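Local coordinates for M32 carboxypeptidase (Chitinophagaceae bacterium, PDB 7A03), which probably acts as a metal-dependent carboxypeptidase of the M32 (Taq) family, removing single amino acids from the C-termini of peptides, at residues A429-T434 / E474-I479. Sequence-based numbering, arbitrary orientation.
Sequences AAQFFT and ELCQKI
The Phe432 ring turns its CE1 edge to the neighbouring helix: Cys476 CA lies near the ring plane, 4.1 Å from CE1, and Cys476 CB stands beside it, 4.3 Å from CE1. Ile479 CD1 comes to 4.3 Å from Phe432 CE1 at an oblique angle. The cysteine sulfur also sits obliquely, its SG 5.4 Å from the Phe432 ring centroid and 57° off the ring normal, a loose sulfur-aromatic contact. Phe432 reaches across because its CG stands anti to the carbonyl carbon (chi1 -69°), bringing the end of the ring closer to residues 474-479 than its root; Ser298 also touches it. The second flat group, the Gln431 amide, arrives on an extended chain; Cys476 SG sits over one of its faces, 3.3 Å from Gln431 NE2 and almost straight above it. Both amide ends are hydrogen-bonded around the C-terminal end of helix 472-480: OE1 takes the backbone N-H of Gln485, while NE2 gives to Pro483 O and Thr480 OG1, fixing which way round the amide sits. Helices 420-439 and 472-480 run in nearly the same direction here, the local axes 10.9 Å apart at 23°. Cys476 thus serves both sides, CA and CB at the ring edge and polarisable sulfur over the buried amide, whose bonds tie helix 420-439 to the end of helix 472-480 and the loop leading to helix 486-497.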
ATOM      1  N   ALA A 429      -6.193   8.130   4.823  1.00 13.02           N
ATOM      2  CA  ALA A 429      -5.305   8.655   5.849  1.00 12.95           C
ATOM      3  C   ALA A 429      -5.735  10.056   6.246  1.00 13.25           C
ATOM      4  O   ALA A 429      -5.858  10.364   7.446  1.00 13.97           O
ATOM      5  CB  ALA A 429      -3.854   8.619   5.360  1.00 12.74           C
ATOM      6  N   ALA A 430      -6.086  10.879   5.246  1.00 13.46           N
ATOM      7  CA  ALA A 430      -6.450  12.251   5.555  1.00 13.77           C
ATOM      8  C   ALA A 430      -7.762  12.287   6.314  1.00 14.00           C
ATOM      9  O   ALA A 430      -7.888  12.996   7.333  1.00 14.20           O
ATOM     10  CB  ALA A 430      -6.546  13.060   4.259  1.00 13.96           C
ATOM     11  N   GLN A 431      -8.708  11.443   5.897  1.00 14.90           N
ATOM     12  CA  GLN A 431     -10.000  11.458   6.560  1.00 14.25           C
ATOM     13  C   GLN A 431      -9.848  10.956   7.983  1.00 14.44           C
ATOM     14  O   GLN A 431     -10.446  11.518   8.915  1.00 14.41           O
ATOM     15  CB  GLN A 431     -10.997  10.615   5.762  1.00 14.57           C
ATOM     16  CG  GLN A 431     -12.416  10.611   6.302  1.00 14.58           C
ATOM     17  CD  GLN A 431     -13.441  10.345   5.212  1.00 14.75           C
ATOM     18  OE1 GLN A 431     -13.129  10.441   4.016  1.00 17.99           O
ATOM     19  NE2 GLN A 431     -14.672  10.018   5.608  1.00 15.54           N
ATOM     20  N   PHE A 432      -8.986   9.945   8.179  1.00 13.96           N
ATOM     21  CA  PHE A 432      -8.822   9.433   9.530  1.00 13.75           C
ATOM     22  C   PHE A 432      -8.100  10.461  10.394  1.00 13.94           C
ATOM     23  O   PHE A 432      -8.510  10.712  11.538  1.00 15.15           O
ATOM     24  CB  PHE A 432      -8.065   8.098   9.540  1.00 13.58           C
ATOM     25  CG  PHE A 432      -8.826   6.931   8.946  1.00 14.65           C
ATOM     26  CD1 PHE A 432     -10.205   6.859   8.992  1.00 17.40           C
ATOM     27  CD2 PHE A 432      -8.132   5.887   8.349  1.00 14.96           C
ATOM     28  CE1 PHE A 432     -10.880   5.773   8.440  1.00 17.68           C
ATOM     29  CE2 PHE A 432      -8.811   4.789   7.793  1.00 14.12           C
ATOM     30  CZ  PHE A 432     -10.173   4.736   7.840  1.00 16.00           C
ATOM     31  N   PHE A 433      -7.072  11.129   9.843  1.00 13.74           N
ATOM     32  CA  PHE A 433      -6.287  11.984  10.725  1.00 16.65           C
ATOM     33  C   PHE A 433      -7.076  13.223  11.114  1.00 14.61           C
ATOM     34  O   PHE A 433      -7.096  13.622  12.287  1.00 14.92           O
ATOM     35  CB  PHE A 433      -4.941  12.358  10.115  1.00 13.63           C
ATOM     36  CG  PHE A 433      -4.049  13.092  11.068  1.00 13.69           C
ATOM     37  CD1 PHE A 433      -3.486  12.434  12.162  1.00 15.77           C
ATOM     38  CD2 PHE A 433      -3.811  14.456  10.913  1.00 16.14           C
ATOM     39  CE1 PHE A 433      -2.699  13.126  13.071  1.00 14.21           C
ATOM     40  CE2 PHE A 433      -3.004  15.131  11.808  1.00 17.10           C
ATOM     41  CZ  PHE A 433      -2.439  14.459  12.885  1.00 17.02           C
ATOM     42  N   THR A 434      -7.764  13.823  10.148  1.00 14.54           N
ATOM     43  CA  THR A 434      -8.628  14.945  10.470  1.00 14.82           C
ATOM     44  C   THR A 434      -9.658  14.542  11.514  1.00 16.31           C
ATOM     45  O   THR A 434      -9.895  15.280  12.482  1.00 16.67           O
ATOM     46  CB  THR A 434      -9.265  15.466   9.187  1.00 14.99           C
ATOM     47  OG1 THR A 434      -8.229  15.987   8.348  1.00 17.59           O
ATOM     48  CG2 THR A 434     -10.271  16.581   9.471  1.00 15.44           C
ATOM     49  N   GLU A 474     -17.495   0.394   5.805  1.00 19.11           N
ATOM     50  CA  GLU A 474     -18.107   0.338   7.126  1.00 20.50           C
ATOM     51  C   GLU A 474     -17.180   0.919   8.174  1.00 19.74           C
ATOM     52  O   GLU A 474     -17.627   1.618   9.088  1.00 18.09           O
ATOM     53  CB  GLU A 474     -18.459  -1.107   7.483  1.00 23.99           C
ATOM     54  CG  GLU A 474     -19.492  -1.725   6.553  1.00 22.45           C
ATOM     55  CD  GLU A 474     -19.661  -3.213   6.788  1.00 27.80           C
ATOM     56  OE1 GLU A 474     -18.784  -3.817   7.443  1.00 29.86           O
ATOM     57  OE2 GLU A 474     -20.675  -3.783   6.328  1.00 33.39           O
ATOM     58  N   LEU A 475     -15.876   0.641   8.054  1.00 16.03           N
ATOM     59  CA  LEU A 475     -14.916   1.171   9.011  1.00 17.55           C
ATOM     60  C   LEU A 475     -14.893   2.693   8.959  1.00 14.34           C
ATOM     61  O   LEU A 475     -14.952   3.369   9.990  1.00 18.10           O
ATOM     62  CB  LEU A 475     -13.534   0.593   8.709  1.00 19.09           C
ATOM     63  CG  LEU A 475     -12.488   0.739   9.799  1.00 20.24           C
ATOM     64  CD1 LEU A 475     -12.977   0.168  11.118  1.00 22.98           C
ATOM     65  CD2 LEU A 475     -11.189   0.063   9.356  1.00 20.44           C
ATOM     66  N   CYS A 476     -14.786   3.239   7.751  1.00 17.43           N
ATOM     67  CA  CYS A 476     -14.711   4.681   7.599  1.00 20.32           C
ATOM     68  C   CYS A 476     -15.998   5.356   8.090  1.00 18.16           C
ATOM     69  O   CYS A 476     -15.941   6.376   8.779  1.00 18.44           O
ATOM     70  CB  CYS A 476     -14.396   4.995   6.136  1.00 18.48           C
ATOM     71  SG  CYS A 476     -14.120   6.755   5.797  1.00 18.71           S
ATOM     72  N   GLN A 477     -17.161   4.767   7.793  1.00 18.25           N
ATOM     73  CA  GLN A 477     -18.433   5.313   8.263  1.00 21.21           C
ATOM     74  C   GLN A 477     -18.548   5.254   9.788  1.00 16.77           C
ATOM     75  O   GLN A 477     -18.982   6.224  10.424  1.00 20.67           O
ATOM     76  CB  GLN A 477     -19.586   4.545   7.611  1.00 23.06           C
ATOM     77  CG  GLN A 477     -20.981   4.928   8.099  1.00 22.70           C
ATOM     78  CD  GLN A 477     -21.385   6.319   7.663  1.00 25.61           C
ATOM     79  OE1 GLN A 477     -21.164   6.715   6.517  1.00 29.22           O
ATOM     80  NE2 GLN A 477     -21.985   7.066   8.577  1.00 28.76           N
ATOM     81  N   LYS A 478     -18.149   4.129  10.389  1.00 19.44           N
ATOM     82  CA  LYS A 478     -18.208   3.993  11.841  1.00 20.37           C
ATOM     83  C   LYS A 478     -17.315   5.014  12.543  1.00 24.43           C
ATOM     84  O   LYS A 478     -17.730   5.629  13.535  1.00 23.35           O
ATOM     85  CB  LYS A 478     -17.828   2.564  12.238  1.00 21.12           C
ATOM     86  CG  LYS A 478     -17.662   2.362  13.739  1.00 24.36           C
ATOM     87  CD  LYS A 478     -17.100   0.985  14.061  1.00 29.75           C
ATOM     88  CE  LYS A 478     -17.177   0.716  15.552  1.00 27.89           C
ATOM     89  NZ  LYS A 478     -16.373  -0.474  15.930  1.00 31.46           N
ATOM     90  N   ILE A 479     -16.092   5.213  12.037  1.00 19.56           N
ATOM     91  CA  ILE A 479     -15.142   6.098  12.708  1.00 21.20           C
ATOM     92  C   ILE A 479     -15.441   7.570  12.436  1.00 24.77           C
ATOM     93  O   ILE A 479     -15.357   8.408  13.343  1.00 25.92           O
ATOM     94  CB  ILE A 479     -13.704   5.739  12.298  1.00 17.92           C
ATOM     95  CG1 ILE A 479     -13.317   4.343  12.786  1.00 18.91           C
ATOM     96  CG2 ILE A 479     -12.729   6.769  12.824  1.00 21.08           C
ATOM     97  CD1 ILE A 479     -12.095   3.824  12.067  1.00 18.79           C
TER